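Local coordinates for protein glutathione s-transferase (Haemonchus contortus, PDB 2WS2) that probably catalyses the transfer of glutathione onto halide-bearing and related electrophilic substrates, releasing the halide and a proton, at residues A[76-81]-A[153-158]; A[45-50]-A[60-65]; A[8-13]-A[31-36]. All blocks are in the same frame, centred on the assembly; numbering follows the deposited sequence. Where two conformers were deposited one is given.

From the N terminus, interaction 3 comes first: 8-13 meets 31-36 and closes the loop that contains helix 16-24, joining the two parallel strands of a beta-alpha-beta unit. Interaction 2 follows, closing the short loop that carries strand 53-56 and bringing 45-50 against the end of strand 59-62; its centre lies about 14 Å from that of interaction 3. Interaction 1 opens only after both have closed and spans far more chain, bringing the loop at 76-81 against 153-158 in the helical domain. The three run in series, so none nests in or crosses another. Interactions 2 and 3 both lie within the thioredoxin-like N-terminal domain and reach the same sheet, and interaction 1 ties its exit to the C-terminal helices.

Interaction 1 (A[76-81]-A[153-158]); sequences GYAGKS and LTFADL
Thr154 OG1 donates to Tyr77 O at 2.8 Å, the clearer of the two hydrogen bonds between the loop after helix 64-75 and the start of helix 155-162, since the other is weak. This is where the chain leaving the thioredoxin-like domain leans on the N-terminal end of a helix in the C-terminal, all-helical domain of the GST fold. The hydroxyl comes from above the carbonyl plane, 57° out of it, rather than along a lone pair; with OG1 anti to the backbone N, the oxygen swings out over the loop. Tyr77 O also takes a weak, bent bond from Phe155 N at 2.9 Å, so two successive residues of the helix start share one acceptor.

Thr154 sits at the N-cap, but its hydroxyl is spent on Tyr77 and does not cap the helix. The other half of a capping box is present: Asp157 OD2 receives Thr154 N at 3.1 Å on its anti lone pair, the N-H nearly straight at 174°. Asp157 OD1 is in turn held by His182 NE2 and Leu148 N, which fixes the carboxylate's rotation.

Around this polar centre, the Tyr77 ring turns an edge to the other segment, Tyr77 CD2 lying 3.3 Å from Leu153 O and 4.2 Å from Leu153 CB. Phe155 takes the crowded position between backbone N and carbonyl carbon (chi1 61°), which sends its ring back toward Ala78 and among helices 16-24, 64-75 and 82-100. There the edge of the Phe155 ring meets Ala78 CA, 3.9 Å from Phe155 CE1, and Ala78 CB is 4.2 Å from the same CE1.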
# COMPACT_ATOMS: atom_id res chain seq x y z
N GLY A 76 1.38 12.41 -15.53
CA GLY A 76 2.09 13.57 -14.90
C GLY A 76 1.52 14.05 -13.57
O GLY A 76 1.56 15.27 -13.24
N TYR A 77 1.02 13.11 -12.78
CA TYR A 77 0.39 13.43 -11.51
C TYR A 77 0.89 12.51 -10.40
O TYR A 77 0.24 12.36 -9.37
CB TYR A 77 -1.13 13.33 -11.63
CG TYR A 77 -1.74 14.32 -12.58
CD1 TYR A 77 -2.13 13.95 -13.86
CD2 TYR A 77 -1.94 15.64 -12.18
CE1 TYR A 77 -2.72 14.86 -14.72
CE2 TYR A 77 -2.51 16.57 -13.03
CZ TYR A 77 -2.89 16.19 -14.28
OH TYR A 77 -3.46 17.12 -15.11
N ALA A 78 2.10 11.99 -10.59
CA ALA A 78 2.72 11.04 -9.66
C ALA A 78 3.82 11.71 -8.84
O ALA A 78 4.37 11.08 -7.93
CB ALA A 78 3.31 9.82 -10.45
N GLY A 79 4.12 12.97 -9.18
CA GLY A 79 5.27 13.75 -8.66
C GLY A 79 6.22 14.25 -9.75
O GLY A 79 6.36 13.63 -10.82
N LYS A 80 6.91 15.37 -9.51
CA LYS A 80 7.73 15.98 -10.60
C LYS A 80 9.20 15.52 -10.71
O LYS A 80 9.87 15.82 -11.69
CB LYS A 80 7.62 17.52 -10.59
CG LYS A 80 6.23 18.00 -11.04
CD LYS A 80 5.99 17.73 -12.53
CE LYS A 80 4.51 17.45 -12.81
NZ LYS A 80 4.06 17.45 -14.26
N SER A 81 9.68 14.78 -9.74
CA SER A 81 11.01 14.21 -9.81
C SER A 81 10.87 12.85 -9.16
O SER A 81 9.85 12.59 -8.50
CB SER A 81 11.96 15.06 -9.00
OG SER A 81 11.62 14.92 -7.65
N LEU A 153 -0.91 19.29 -9.03
CA LEU A 153 -1.66 18.27 -8.35
C LEU A 153 -0.88 16.95 -8.46
O LEU A 153 -0.30 16.67 -9.47
CB LEU A 153 -3.07 18.14 -8.96
CG LEU A 153 -4.20 19.02 -8.38
CD1 LEU A 153 -4.29 18.93 -6.86
CD2 LEU A 153 -4.03 20.48 -8.82
N THR A 154 -0.83 16.20 -7.37
CA THR A 154 -0.42 14.78 -7.44
C THR A 154 -1.54 13.86 -6.91
O THR A 154 -2.54 14.38 -6.40
CB THR A 154 0.92 14.61 -6.70
OG1 THR A 154 1.55 13.37 -7.09
CG2 THR A 154 0.71 14.67 -5.19
N PHE A 155 -1.43 12.51 -6.99
CA PHE A 155 -2.57 11.67 -6.59
C PHE A 155 -2.63 11.62 -5.09
O PHE A 155 -3.67 11.25 -4.51
CB PHE A 155 -2.57 10.22 -7.21
CG PHE A 155 -1.37 9.38 -6.81
CD1 PHE A 155 -0.23 9.37 -7.60
CD2 PHE A 155 -1.36 8.65 -5.63
CE1 PHE A 155 0.91 8.64 -7.24
CE2 PHE A 155 -0.23 7.89 -5.25
CZ PHE A 155 0.91 7.90 -6.07
N ALA A 156 -1.53 12.03 -4.45
CA ALA A 156 -1.51 12.13 -2.99
C ALA A 156 -2.50 13.21 -2.48
O ALA A 156 -3.14 13.02 -1.44
CB ALA A 156 -0.15 12.42 -2.51
N ASP A 157 -2.57 14.31 -3.22
CA ASP A 157 -3.67 15.29 -3.11
C ASP A 157 -5.05 14.65 -3.31
O ASP A 157 -5.98 14.88 -2.53
CB ASP A 157 -3.43 16.40 -4.14
CG ASP A 157 -2.24 17.27 -3.77
OD1 ASP A 157 -2.17 17.67 -2.61
OD2 ASP A 157 -1.38 17.54 -4.61
N LEU A 158 -5.18 13.80 -4.33
CA LEU A 158 -6.48 13.25 -4.64
C LEU A 158 -7.01 12.41 -3.48
O LEU A 158 -8.18 12.54 -3.11
CB LEU A 158 -6.52 12.55 -6.00
CG LEU A 158 -6.15 13.45 -7.18
CD1 LEU A 158 -6.24 12.74 -8.49
CD2 LEU A 158 -7.02 14.76 -7.22

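Interaction 2 (A[45-50]-A[60-65]); sequences SMPFGQ and QLPQSV
Gln60 lays its CB against Pro47, 3.8 Å from CG of that ring, and its chain, bent at chi2, crosses the proline at roughly a right angle. Pro62 is the middle of the contact: its CG lies 3.7 Å from Pro47 CB and only 3.3 Å from Phe48 CE2, a tight fit in which the Pro62 and Phe48 side chains cross at about a right angle. The type I turn from Met46 to Gly49 presents Pro47 and Phe48 together, with Pro47 CB over one face of the Phe48 ring near its rim. At Gln63 the chain leaves the strand; Gln63 CG reaches the edge of that ring, in its plane, 3.9 Å from Phe48 CE2. A bend at chi2 (-82°) of Gln63 then takes its amide toward Gln50, whose NE2 is 3.7 Å from Gln63 NE2. Gln94 of the second subunit joins those amides, accepting from Gln63 NE2 and donating to Gln50 OE1; Asp97 of the second subunit also accepts from Gln63. In related GSTs the Gln63-Ser64 element helps bind glutathione. Within the thioredoxin-like domain, the loop before strand 53-56 thus packs on edge strand 59-62, just before helix 64-75 and beside helix 82-100 of the second subunit.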
# COMPACT_ATOMS: atom_id res chain seq x y z
N SER A 45 -12.98 -13.77 -14.27
CA SER A 45 -12.25 -13.07 -15.33
C SER A 45 -11.25 -12.01 -14.82
O SER A 45 -10.51 -11.44 -15.62
CB SER A 45 -13.21 -12.39 -16.31
OG SER A 45 -13.46 -11.03 -15.95
N MET A 46 -11.25 -11.73 -13.51
CA MET A 46 -10.27 -10.79 -12.92
C MET A 46 -9.06 -11.55 -12.38
O MET A 46 -9.21 -12.67 -11.86
CB MET A 46 -10.90 -9.90 -11.86
CG MET A 46 -12.18 -9.08 -12.31
SD MET A 46 -12.13 -8.16 -13.87
CE MET A 46 -13.83 -8.34 -14.37
N PRO A 47 -7.85 -10.96 -12.55
CA PRO A 47 -6.56 -11.31 -11.99
C PRO A 47 -6.56 -11.94 -10.61
O PRO A 47 -6.11 -13.07 -10.45
CB PRO A 47 -5.86 -9.96 -11.95
CG PRO A 47 -6.30 -9.34 -13.25
CD PRO A 47 -7.65 -9.92 -13.58
N PHE A 48 -7.00 -11.20 -9.61
CA PHE A 48 -7.08 -11.78 -8.29
C PHE A 48 -8.54 -11.92 -7.83
O PHE A 48 -8.80 -11.99 -6.65
CB PHE A 48 -6.19 -11.05 -7.24
CG PHE A 48 -4.85 -10.50 -7.77
CD1 PHE A 48 -3.95 -11.29 -8.50
CD2 PHE A 48 -4.48 -9.18 -7.45
CE1 PHE A 48 -2.73 -10.77 -8.95
CE2 PHE A 48 -3.23 -8.65 -7.87
CZ PHE A 48 -2.35 -9.45 -8.63
N GLY A 49 -9.48 -11.99 -8.77
CA GLY A 49 -10.88 -12.28 -8.43
C GLY A 49 -11.48 -11.14 -7.60
O GLY A 49 -12.25 -11.37 -6.67
N GLN A 50 -11.07 -9.94 -7.97
CA GLN A 50 -11.19 -8.75 -7.18
C GLN A 50 -11.43 -7.55 -8.11
O GLN A 50 -11.10 -7.58 -9.31
CB GLN A 50 -9.91 -8.54 -6.33
CG GLN A 50 -9.89 -9.35 -5.02
CD GLN A 50 -8.60 -9.20 -4.21
OE1 GLN A 50 -8.23 -10.12 -3.47
NE2 GLN A 50 -7.91 -8.03 -4.33
N GLN A 60 -4.90 -6.53 -18.44
CA GLN A 60 -5.39 -6.26 -17.07
C GLN A 60 -4.40 -5.82 -16.03
O GLN A 60 -3.36 -6.48 -15.82
CB GLN A 60 -6.22 -7.41 -16.51
CG GLN A 60 -7.68 -7.28 -16.94
CD GLN A 60 -8.34 -8.60 -17.14
OE1 GLN A 60 -9.57 -8.66 -17.22
NE2 GLN A 60 -7.55 -9.67 -17.24
N LEU A 61 -4.73 -4.71 -15.37
CA LEU A 61 -4.02 -4.29 -14.17
C LEU A 61 -4.90 -4.30 -12.90
O LEU A 61 -5.88 -3.52 -12.78
CB LEU A 61 -3.26 -2.95 -14.39
CG LEU A 61 -2.34 -2.46 -13.26
CD1 LEU A 61 -1.01 -3.26 -13.09
CD2 LEU A 61 -2.00 -0.93 -13.41
N PRO A 62 -4.58 -5.20 -11.94
CA PRO A 62 -5.32 -5.16 -10.69
C PRO A 62 -4.78 -4.20 -9.62
O PRO A 62 -3.67 -3.71 -9.74
CB PRO A 62 -5.23 -6.60 -10.19
CG PRO A 62 -3.84 -7.09 -10.70
CD PRO A 62 -3.49 -6.21 -11.93
N GLN A 63 -5.63 -3.94 -8.60
CA GLN A 63 -5.29 -3.42 -7.27
C GLN A 63 -5.33 -1.88 -7.35
O GLN A 63 -4.70 -1.30 -8.23
CB GLN A 63 -3.94 -3.95 -6.73
CG GLN A 63 -3.95 -5.34 -5.99
CD GLN A 63 -4.37 -5.27 -4.51
OE1 GLN A 63 -4.54 -4.20 -3.94
NE2 GLN A 63 -4.55 -6.43 -3.89
N SER A 64 -6.09 -1.23 -6.46
CA SER A 64 -6.39 0.21 -6.60
C SER A 64 -5.19 1.16 -6.70
O SER A 64 -5.12 1.89 -7.65
CB SER A 64 -7.41 0.72 -5.55
OG SER A 64 -7.22 0.17 -4.25
N VAL A 65 -4.27 1.08 -5.75
CA VAL A 65 -3.03 1.91 -5.65
C VAL A 65 -2.03 1.65 -6.83
O VAL A 65 -1.69 2.58 -7.58
CB VAL A 65 -2.37 1.76 -4.26
CG1 VAL A 65 -1.24 2.82 -4.02
CG2 VAL A 65 -3.40 1.96 -3.18

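Interaction 3 (A[8-13]-A[31-36]); sequences YFNGRG and DVRLTH
Tyr8 and Arg33 pair in parallel strand fashion: Tyr8 N donates to Val32 O at 3.0 Å and Leu34 N returns a bond to Tyr8 O at 2.8 Å, beyond which the pairing loosens, Asn10 N reaching Leu34 O only weakly. Tyr8 and Arg33 project from the same face of the sheet. Arg33 runs extended from CG to NE, and Asn10 lies across it at about a right angle, Asn10 OD1 3.3 Å from Arg33 CD. The Asn10 amide and the guanidinium plane are 54° apart. Gly11 N and Arg33 NH1, two donors, merely adjoin at 3.2 Å. These strands are the two arms of the beta-alpha-beta unit that opens the thioredoxin-like domain, with helix 16-24 as the connection. In the conformer given, one of two deposited, Asp31 meets Arg19 of that helix through OD2 and, through OD1, the NE and NH2 of Arg33 side-on; both pairings are correspondingly less certain. Phe9 CG stands anti to the carbonyl carbon (chi1 -57°), which swings the ring beside His36. His36 CE1 lies over one face, offset toward the rim, 3.9 Å from Phe9 CG; the ring planes meet obliquely at 40°, while Leu34 O sits at the Phe9 edge, 3.4 Å from Phe9 CD2.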
# COMPACT_ATOMS: atom_id res chain seq x y z
N TYR A 8 -15.41 -1.62 -11.77
CA TYR A 8 -15.60 -1.55 -10.36
C TYR A 8 -17.10 -1.63 -10.06
O TYR A 8 -17.91 -1.65 -10.98
CB TYR A 8 -14.92 -0.27 -9.78
CG TYR A 8 -14.88 -0.25 -8.28
CD1 TYR A 8 -14.20 -1.22 -7.58
CD2 TYR A 8 -15.53 0.77 -7.55
CE1 TYR A 8 -14.20 -1.24 -6.22
CE2 TYR A 8 -15.51 0.78 -6.17
CZ TYR A 8 -14.84 -0.20 -5.51
OH TYR A 8 -14.82 -0.22 -4.14
N PHE A 9 -17.47 -1.75 -8.79
CA PHE A 9 -18.87 -1.64 -8.39
C PHE A 9 -19.39 -0.23 -8.64
O PHE A 9 -18.61 0.68 -8.92
CB PHE A 9 -19.03 -2.07 -6.92
CG PHE A 9 -18.54 -3.46 -6.67
CD1 PHE A 9 -17.46 -3.69 -5.83
CD2 PHE A 9 -19.14 -4.54 -7.31
CE1 PHE A 9 -17.00 -4.99 -5.61
CE2 PHE A 9 -18.67 -5.83 -7.12
CZ PHE A 9 -17.61 -6.06 -6.26
N ASN A 10 -20.70 -0.04 -8.58
CA ASN A 10 -21.23 1.30 -8.77
C ASN A 10 -20.99 2.05 -7.49
O ASN A 10 -21.50 1.69 -6.43
CB ASN A 10 -22.71 1.28 -9.18
CG ASN A 10 -23.11 2.49 -10.00
OD1 ASN A 10 -23.53 2.35 -11.15
ND2 ASN A 10 -22.94 3.71 -9.44
N GLY A 11 -20.15 3.08 -7.60
CA GLY A 11 -19.86 3.94 -6.47
C GLY A 11 -18.41 4.38 -6.45
O GLY A 11 -17.65 4.15 -7.40
N ARG A 12 -18.01 5.01 -5.37
CA ARG A 12 -16.74 5.70 -5.36
C ARG A 12 -15.70 4.68 -4.97
O ARG A 12 -15.09 4.14 -5.84
CB ARG A 12 -16.76 6.88 -4.44
CG ARG A 12 -17.48 8.07 -5.08
CD ARG A 12 -17.45 9.25 -4.18
NE ARG A 12 -17.79 8.87 -2.82
CZ ARG A 12 -19.02 8.78 -2.32
NH1 ARG A 12 -20.09 9.05 -3.06
NH2 ARG A 12 -19.18 8.40 -1.06
N GLY A 13 -15.62 4.41 -3.67
CA GLY A 13 -14.85 3.33 -3.07
C GLY A 13 -13.40 3.35 -3.48
O GLY A 13 -12.74 4.38 -3.40
N ASP A 31 -15.90 3.56 -17.94
CA ASP A 31 -16.15 3.31 -16.52
C ASP A 31 -17.26 2.26 -16.29
O ASP A 31 -18.41 2.66 -16.17
CB ASP A 31 -16.62 4.63 -15.91
CG ASP A 31 -16.49 4.66 -14.42
OD1 ASP A 31 -17.27 5.36 -13.76
OD2 ASP A 31 -15.60 3.97 -13.90
N VAL A 32 -16.93 0.98 -16.22
CA VAL A 32 -17.96 -0.04 -16.08
C VAL A 32 -18.20 -0.24 -14.60
O VAL A 32 -17.28 -0.51 -13.85
CB VAL A 32 -17.55 -1.35 -16.76
CG1 VAL A 32 -18.62 -2.43 -16.55
CG2 VAL A 32 -17.29 -1.10 -18.23
N ARG A 33 -19.45 -0.00 -14.20
CA ARG A 33 -19.91 -0.15 -12.84
C ARG A 33 -20.79 -1.39 -12.78
O ARG A 33 -21.78 -1.47 -13.53
CB ARG A 33 -20.69 1.11 -12.46
CG ARG A 33 -19.81 2.27 -12.09
CD ARG A 33 -20.58 3.59 -12.12
NE ARG A 33 -19.67 4.72 -12.16
CZ ARG A 33 -19.35 5.49 -11.13
NH1 ARG A 33 -19.88 5.29 -9.91
NH2 ARG A 33 -18.48 6.47 -11.32
N LEU A 34 -20.42 -2.36 -11.95
CA LEU A 34 -21.08 -3.66 -11.89
C LEU A 34 -21.88 -3.77 -10.59
O LEU A 34 -21.46 -3.28 -9.53
CB LEU A 34 -20.08 -4.85 -11.97
CG LEU A 34 -19.20 -5.11 -13.21
CD1 LEU A 34 -18.25 -6.32 -12.96
CD2 LEU A 34 -20.02 -5.34 -14.47
N THR A 35 -23.03 -4.40 -10.69
CA THR A 35 -23.89 -4.59 -9.54
C THR A 35 -23.25 -5.69 -8.72
O THR A 35 -22.41 -6.50 -9.21
CB THR A 35 -25.32 -5.04 -9.98
OG1 THR A 35 -25.20 -6.19 -10.81
CG2 THR A 35 -26.07 -3.96 -10.77
N HIS A 36 -23.61 -5.73 -7.45
CA HIS A 36 -23.20 -6.87 -6.64
C HIS A 36 -23.81 -8.18 -7.19
O HIS A 36 -23.26 -9.26 -7.04
CB HIS A 36 -23.58 -6.62 -5.19
CG HIS A 36 -22.62 -5.74 -4.45
ND1 HIS A 36 -22.17 -4.53 -4.96
CD2 HIS A 36 -22.04 -5.88 -3.24
CE1 HIS A 36 -21.35 -3.98 -4.09
NE2 HIS A 36 -21.27 -4.76 -3.04